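Local coordinates for Glyoxalase/bleomycin resistance protein/dioxygenase (Nostoc punctiforme PCC 73102, PDB 3KOL) that binds cobalt and may act as a glyoxalase or dioxygenase, as do relatives in the vicinal oxygen chelate superfamily, at residues 44-47 with 48-52; 56-60 with 61-65; 35-38 with 39-43. One frame throughout, in Å; residues are numbered along the deposited sequence.

In the fold
The three contacts follow one another along the first βαβββ module. Contact 3 comes first. It is buried, ends helix 30-40 and leans partly on the second subunit. It is mostly apolar, with wide backbone turns. Contact 1 adjoins it in sequence and lies at the surface, where the chain leaves strand 44-45. Its chemistry is mainly polar: carboxylates, a threonine and a cobalt ion. Contact 2 is also at the surface and joins helix 56-60 to strand 64-68, mainly through backbone carbonyls. Contacts 1 and 2 touch, V51 packing on V59, and both reach the same sheet. Contacts 2 and 3 do not touch.

Contact 1 of 3, residues 44-47 with 48-52; sequences HELT and DDEVP. With CO (cobalt (II) ion), chain B.
T47 and E50 close a type I beta turn where the chain leaves strand 44-45, next to a surface cobalt site. D48 and D49 are its two central residues. The turn bond runs from E50 N to T47 O at 2.8 Å.

The side chain of E50 closes the turn a second time. Its CG is anti to the carbonyl carbon (chi1 -58°) and the chain runs out extended, which carries the carboxylate back past T47. There E50 OE1 accepts a nearly straight bond of 2.8 Å from T47 N, with an angle at the hydrogen of 168°. The donor comes on the anti side of the carboxylate. T47 OG1 turns to another acid and gives its proton to D49 OD1 at 2.7 Å, from above that carboxylate plane. These two side chains lie alongside each other.

On the apolar side, L46 CB meets V51 CG1 at 3.9 Å. Both residues also touch N66 of strand 64-68, so the turn is held against its neighbour strand.

The cobalt is bound by H44 NE2 at 2.1 Å and by waters 1 and 2. H99 and E147 bind cobalt at another site of the protein. Water 1 donates to E50 OE2 at 2.7 Å, so E50 is a second-shell residue here.

The two oxygens of E50 thus have separate tasks. OE1 is fixed by the backbone of the turn, and OE2 holds a metal-bound water. The acid does not reach the metal itself. Its negative charge would partly offset that of the cobalt and may orient the water.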
loop_
_atom_site.group_PDB
_atom_site.type_symbol
_atom_site.label_atom_id
_atom_site.label_comp_id
_atom_site.label_asym_id
_atom_site.label_seq_id
_atom_site.Cartn_x
_atom_site.Cartn_y
_atom_site.Cartn_z
ATOM N N HIS A 44 9.443 -3.356 -12.624
ATOM C CA HIS A 44 9.399 -4.484 -13.547
ATOM C C HIS A 44 7.998 -5.083 -13.615
ATOM O O HIS A 44 7.343 -5.285 -12.593
ATOM C CB HIS A 44 10.402 -5.557 -13.127
ATOM C CG HIS A 44 10.677 -6.566 -14.199
ATOM N ND1 HIS A 44 11.218 -6.221 -15.420
ATOM C CD2 HIS A 44 10.458 -7.902 -14.250
ATOM C CE1 HIS A 44 11.318 -7.300 -16.177
ATOM N NE2 HIS A 44 10.865 -8.333 -15.491
ATOM N N GLU A 45 7.543 -5.369 -14.829
ATOM C CA GLU A 45 6.211 -5.920 -15.018
ATOM C C GLU A 45 6.217 -7.445 -15.077
ATOM O O GLU A 45 7.166 -8.052 -15.567
ATOM C CB GLU A 45 5.622 -5.347 -16.308
ATOM C CG GLU A 45 4.253 -5.875 -16.683
ATOM C CD GLU A 45 3.647 -5.100 -17.834
ATOM O OE1 GLU A 45 4.387 -4.789 -18.795
ATOM O OE2 GLU A 45 2.434 -4.806 -17.778
ATOM N N LEU A 46 5.167 -8.065 -14.549
ATOM C CA LEU A 46 5.051 -9.518 -14.597
ATOM C C LEU A 46 4.326 -9.872 -15.890
ATOM O O LEU A 46 3.352 -9.217 -16.262
ATOM C CB LEU A 46 4.237 -10.046 -13.411
ATOM C CG LEU A 46 4.768 -9.795 -12.001
ATOM C CD1 LEU A 46 3.818 -10.409 -10.978
ATOM C CD2 LEU A 46 6.149 -10.405 -11.869
ATOM N N THR A 47 4.802 -10.896 -16.585
ATOM C CA THR A 47 4.153 -11.303 -17.823
ATOM C C THR A 47 2.996 -12.240 -17.492
ATOM O O THR A 47 2.942 -12.804 -16.400
ATOM C CB THR A 47 5.147 -11.994 -18.772
ATOM O OG1 THR A 47 5.894 -12.982 -18.051
ATOM C CG2 THR A 47 6.105 -10.961 -19.368
ATOM N N ASP A 48 2.073 -12.399 -18.435
ATOM C CA ASP A 48 0.895 -13.237 -18.225
ATOM C C ASP A 48 1.172 -14.645 -17.709
ATOM O O ASP A 48 0.343 -15.221 -17.003
ATOM C CB ASP A 48 0.071 -13.316 -19.512
ATOM C CG ASP A 48 0.874 -13.836 -20.688
ATOM O OD1 ASP A 48 1.820 -13.142 -21.122
ATOM O OD2 ASP A 48 0.560 -14.942 -21.177
ATOM N N ASP A 49 2.329 -15.198 -18.053
ATOM C CA ASP A 49 2.677 -16.544 -17.614
ATOM C C ASP A 49 3.274 -16.568 -16.213
ATOM O O ASP A 49 3.490 -17.637 -15.648
ATOM C CB ASP A 49 3.671 -17.177 -18.589
ATOM C CG ASP A 49 4.927 -16.349 -18.750
ATOM O OD1 ASP A 49 4.812 -15.179 -19.173
ATOM O OD2 ASP A 49 6.027 -16.861 -18.455
ATOM N N GLU A 50 3.539 -15.392 -15.652
ATOM C CA GLU A 50 4.129 -15.309 -14.320
ATOM C C GLU A 50 3.113 -14.999 -13.231
ATOM O O GLU A 50 3.417 -15.113 -12.045
ATOM C CB GLU A 50 5.220 -14.243 -14.295
ATOM C CG GLU A 50 6.341 -14.469 -15.287
ATOM C CD GLU A 50 7.377 -13.372 -15.214
ATOM O OE1 GLU A 50 6.979 -12.194 -15.291
ATOM O OE2 GLU A 50 8.577 -13.681 -15.078
ATOM N N VAL A 51 1.914 -14.595 -13.630
ATOM C CA VAL A 51 0.870 -14.268 -12.668
ATOM C C VAL A 51 -0.016 -15.478 -12.386
ATOM O O VAL A 51 -0.063 -16.423 -13.174
ATOM C CB VAL A 51 -0.014 -13.112 -13.179
ATOM C CG1 VAL A 51 0.840 -11.874 -13.425
ATOM C CG2 VAL A 51 -0.735 -13.534 -14.452
ATOM N N PRO A 52 -0.727 -15.463 -11.249
ATOM C CA PRO A 52 -1.614 -16.566 -10.871
ATOM C C PRO A 52 -2.549 -16.957 -12.008
ATOM O O PRO A 52 -3.066 -16.094 -12.718
ATOM C CB PRO A 52 -2.361 -15.999 -9.670
ATOM C CG PRO A 52 -1.306 -15.152 -9.017
ATOM C CD PRO A 52 -0.699 -14.429 -10.200
HETATM CO CO CO B . 10.518 -10.250 -16.206
HETATM O O HOH W 1 10.222 -12.253 -16.749
HETATM O O HOH W 2 12.344 -10.427 -17.056
#

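Contact 2 of 3, residues 56-60 with 61-65; sequences TELVA and SGKVA
L58 O takes two backbone N-H groups at the end of helix 56-60. K63 N binds it at 2.8 Å, nearly along the C=O axis. V64 N comes from above the carbonyl plane at 3.2 Å. The carbonyl one residue before it, E57 O, accepts from S61 N at 2.7 Å.

S61 OG lies between two carbonyls. It is 2.8 Å from E57 O and 3.0 Å from L58 O, and its one proton could serve either. The chi1 of 57° puts OG between its own backbone N and carbonyl carbon, which folds it back over the helix end.

L58 CB packs on V64 CG2 at 3.8 Å. L58 CD2 lies against CB and CG of K63. Beyond these carbons K63 leads away, and its NZ bonds to G79 O. V59 meets V64 by backbone and side chain: its CA gives a CH contact to V64 O at 3.3 Å, and its CG2 lies near the same oxygen. The side chain of V59 also touches V51 of the preceding loop.

G62 has positive phi and sends a weak bond from its N to V59 O. With the K63 to L58 bond, this makes a Schellman motif with G62 as C-prime. The motif ends the short helix and turns the chain into strand 64-68 of the first sheet.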
loop_
_atom_site.group_PDB
_atom_site.type_symbol
_atom_site.label_atom_id
_atom_site.label_comp_id
_atom_site.label_asym_id
_atom_site.label_seq_id
_atom_site.Cartn_x
_atom_site.Cartn_y
_atom_site.Cartn_z
ATOM N N THR A 56 -4.424 -14.773 -15.368
ATOM C CA THR A 56 -3.813 -14.944 -16.681
ATOM C C THR A 56 -4.520 -14.211 -17.822
ATOM O O THR A 56 -3.901 -13.427 -18.537
ATOM C CB THR A 56 -3.716 -16.433 -17.054
ATOM O OG1 THR A 56 -3.086 -17.151 -15.985
ATOM C CG2 THR A 56 -2.893 -16.610 -18.326
ATOM N N GLU A 57 -5.813 -14.461 -17.997
ATOM C CA GLU A 57 -6.550 -13.814 -19.077
ATOM C C GLU A 57 -6.761 -12.319 -18.851
ATOM O O GLU A 57 -6.755 -11.539 -19.804
ATOM C CB GLU A 57 -7.902 -14.501 -19.296
ATOM C CG GLU A 57 -8.745 -13.856 -20.391
ATOM C CD GLU A 57 -7.968 -13.637 -21.683
ATOM O OE1 GLU A 57 -7.448 -14.625 -22.247
ATOM O OE2 GLU A 57 -7.874 -12.475 -22.134
ATOM N N LEU A 58 -6.949 -11.920 -17.596
ATOM C CA LEU A 58 -7.149 -10.511 -17.275
ATOM C C LEU A 58 -5.898 -9.718 -17.635
ATOM O O LEU A 58 -5.987 -8.605 -18.155
ATOM C CB LEU A 58 -7.468 -10.343 -15.789
ATOM C CG LEU A 58 -8.841 -10.856 -15.350
ATOM C CD1 LEU A 58 -8.958 -10.797 -13.835
ATOM C CD2 LEU A 58 -9.925 -10.018 -16.003
ATOM N N VAL A 59 -4.734 -10.298 -17.355
ATOM C CA VAL A 59 -3.463 -9.650 -17.666
ATOM C C VAL A 59 -3.252 -9.673 -19.177
ATOM O O VAL A 59 -2.725 -8.722 -19.759
ATOM C CB VAL A 59 -2.280 -10.376 -16.991
ATOM C CG1 VAL A 59 -0.960 -9.809 -17.495
ATOM C CG2 VAL A 59 -2.369 -10.222 -15.485
ATOM N N ALA A 60 -3.677 -10.767 -19.802
ATOM C CA ALA A 60 -3.547 -10.930 -21.245
ATOM C C ALA A 60 -4.421 -9.913 -21.971
ATOM O O ALA A 60 -4.016 -9.351 -22.991
ATOM C CB ALA A 60 -3.950 -12.346 -21.645
ATOM N N SER A 61 -5.614 -9.673 -21.437
ATOM C CA SER A 61 -6.547 -8.730 -22.040
ATOM C C SER A 61 -6.268 -7.280 -21.648
ATOM O O SER A 61 -6.910 -6.359 -22.158
ATOM C CB SER A 61 -7.980 -9.105 -21.655
ATOM O OG SER A 61 -8.131 -9.136 -20.247
ATOM N N GLY A 62 -5.316 -7.083 -20.740
ATOM C CA GLY A 62 -4.970 -5.738 -20.306
ATOM C C GLY A 62 -5.927 -5.131 -19.293
ATOM O O GLY A 62 -5.952 -3.915 -19.104
ATOM N N LYS A 63 -6.716 -5.974 -18.637
ATOM C CA LYS A 63 -7.673 -5.504 -17.639
ATOM C C LYS A 63 -6.954 -5.337 -16.304
ATOM O O LYS A 63 -7.370 -4.559 -15.447
ATOM C CB LYS A 63 -8.808 -6.517 -17.488
ATOM C CG LYS A 63 -9.918 -6.077 -16.555
ATOM C CD LYS A 63 -10.612 -4.827 -17.074
ATOM C CE LYS A 63 -11.790 -4.447 -16.192
ATOM N NZ LYS A 63 -12.452 -3.200 -16.668
ATOM N N VAL A 64 -5.873 -6.089 -16.141
ATOM C CA VAL A 64 -5.073 -6.047 -14.929
ATOM C C VAL A 64 -3.596 -6.059 -15.298
ATOM O O VAL A 64 -3.201 -6.681 -16.285
ATOM C CB VAL A 64 -5.369 -7.269 -14.031
ATOM C CG1 VAL A 64 -4.456 -7.260 -12.812
ATOM C CG2 VAL A 64 -6.825 -7.249 -13.597
ATOM N N ALA A 65 -2.788 -5.360 -14.508
ATOM C CA ALA A 65 -1.350 -5.310 -14.724
ATOM C C ALA A 65 -0.682 -5.511 -13.368
ATOM O O ALA A 65 -1.187 -5.046 -12.348
ATOM C CB ALA A 65 -0.946 -3.965 -15.323
#

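Contact 3 of 3, residues 35-38 with 39-43; sequences YFYG and TILGL
Y35 reaches from CB across the next helical turn to T39 and I40. CG is anti to the backbone N (chi1 -164°), which swings the ring along the helix. CG itself lies 4.2 Å from T39 CB. On one flank of the ring, CD1 is near T39 OG1 and CE1 is 3.7 Å from T39 CG2. That methyl sits over one ring face, toward the rim, in a CH-pi contact that also takes in CZ. On the other flank, CD2 and CE2 meet I40 CD1, with CE2 at 3.7 Å.

F36 and Y37 point into the protein. F36 CE2 touches L41 CD1 at 3.9 Å, and L41 CG lies over one face of the F36 ring. The same L41 CD1 touches Y37 CD1, so one methyl serves both rings. F36 CD2 stands 3.5 Å above the Y37 ring, over its centre. The Y37 hydroxyl bonds to D140 OD2.

The backbone turns are wide. I40 N donates to Y35 O at 2.9 Å and L41 N to F36 O at 3.0 Å, each five residues apart. L43 N then reaches Y37 O at 3.1 Å across six residues. G42 takes positive phi at this exit. Water 3 donates to L43 O and, weakly, to G38 O.

L41 and L43 also pack on L17 of the second subunit, and I40 makes backbone bonds to that subunit. A helix that widens into pi-type turns here leads to strand 44-45. This is the helix-to-strand step of the βαβββ module typical of the vicinal oxygen chelate fold.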
loop_
_atom_site.group_PDB
_atom_site.type_symbol
_atom_site.label_atom_id
_atom_site.label_comp_id
_atom_site.label_asym_id
_atom_site.label_seq_id
_atom_site.Cartn_x
_atom_site.Cartn_y
_atom_site.Cartn_z
ATOM N N TYR A 35 2.352 3.221 -17.987
ATOM C CA TYR A 35 3.436 4.107 -18.399
ATOM C C TYR A 35 4.099 4.741 -17.174
ATOM O O TYR A 35 5.325 4.787 -17.060
ATOM C CB TYR A 35 2.903 5.210 -19.311
ATOM C CG TYR A 35 3.999 5.924 -20.068
ATOM C CD1 TYR A 35 4.590 5.342 -21.188
ATOM C CD2 TYR A 35 4.471 7.167 -19.645
ATOM C CE1 TYR A 35 5.625 5.982 -21.872
ATOM C CE2 TYR A 35 5.507 7.814 -20.318
ATOM C CZ TYR A 35 6.077 7.215 -21.430
ATOM O OH TYR A 35 7.095 7.854 -22.099
ATOM N N PHE A 36 3.270 5.230 -16.261
ATOM C CA PHE A 36 3.741 5.873 -15.034
ATOM C C PHE A 36 4.573 4.921 -14.170
ATOM O O PHE A 36 5.738 5.186 -13.888
ATOM C CB PHE A 36 2.531 6.362 -14.231
ATOM C CG PHE A 36 2.884 7.124 -12.980
ATOM C CD1 PHE A 36 3.241 8.469 -13.043
ATOM C CD2 PHE A 36 2.817 6.507 -11.735
ATOM C CE1 PHE A 36 3.519 9.189 -11.881
ATOM C CE2 PHE A 36 3.096 7.215 -10.564
ATOM C CZ PHE A 36 3.445 8.558 -10.636
ATOM N N TYR A 37 3.970 3.813 -13.743
ATOM C CA TYR A 37 4.660 2.860 -12.878
ATOM C C TYR A 37 5.741 2.016 -13.540
ATOM O O TYR A 37 6.804 1.813 -12.962
ATOM C CB TYR A 37 3.635 1.940 -12.202
ATOM C CG TYR A 37 2.779 2.668 -11.185
ATOM C CD1 TYR A 37 3.318 3.090 -9.971
ATOM C CD2 TYR A 37 1.446 2.969 -11.453
ATOM C CE1 TYR A 37 2.552 3.799 -9.045
ATOM C CE2 TYR A 37 0.666 3.683 -10.537
ATOM C CZ TYR A 37 1.227 4.093 -9.335
ATOM O OH TYR A 37 0.461 4.800 -8.432
ATOM N N GLY A 38 5.475 1.527 -14.747
ATOM C CA GLY A 38 6.455 0.691 -15.422
ATOM C C GLY A 38 7.528 1.420 -16.213
ATOM O O GLY A 38 8.723 1.157 -16.052
ATOM N N THR A 39 7.118 2.347 -17.067
ATOM C CA THR A 39 8.078 3.062 -17.897
ATOM C C THR A 39 8.859 4.157 -17.184
ATOM O O THR A 39 10.096 4.169 -17.212
ATOM C CB THR A 39 7.382 3.647 -19.136
ATOM O OG1 THR A 39 6.769 2.580 -19.873
ATOM C CG2 THR A 39 8.389 4.362 -20.036
ATOM N N ILE A 40 8.150 5.080 -16.547
ATOM C CA ILE A 40 8.817 6.175 -15.850
ATOM C C ILE A 40 9.465 5.759 -14.531
ATOM O O ILE A 40 10.652 5.999 -14.328
ATOM C CB ILE A 40 7.841 7.333 -15.587
ATOM C CG1 ILE A 40 7.347 7.899 -16.922
ATOM C CG2 ILE A 40 8.531 8.419 -14.762
ATOM C CD1 ILE A 40 6.205 8.893 -16.799
ATOM N N LEU A 41 8.703 5.130 -13.639
ATOM C CA LEU A 41 9.263 4.715 -12.355
ATOM C C LEU A 41 10.116 3.444 -12.442
ATOM O O LEU A 41 10.777 3.061 -11.476
ATOM C CB LEU A 41 8.146 4.533 -11.324
ATOM C CG LEU A 41 7.328 5.790 -10.997
ATOM C CD1 LEU A 41 6.480 5.519 -9.777
ATOM C CD2 LEU A 41 8.248 6.971 -10.728
ATOM N N GLY A 42 10.090 2.790 -13.599
ATOM C CA GLY A 42 10.901 1.600 -13.801
ATOM C C GLY A 42 10.552 0.296 -13.101
ATOM O O GLY A 42 11.385 -0.607 -13.062
ATOM N N LEU A 43 9.347 0.169 -12.548
ATOM C CA LEU A 43 8.985 -1.087 -11.888
ATOM C C LEU A 43 8.857 -2.202 -12.927
ATOM O O LEU A 43 8.253 -2.020 -13.987
ATOM C CB LEU A 43 7.675 -0.942 -11.104
ATOM C CG LEU A 43 7.726 0.064 -9.946
ATOM C CD1 LEU A 43 6.344 0.195 -9.311
ATOM C CD2 LEU A 43 8.745 -0.402 -8.906
HETATM O O HOH W 3 8.251 -2.028 -16.720
#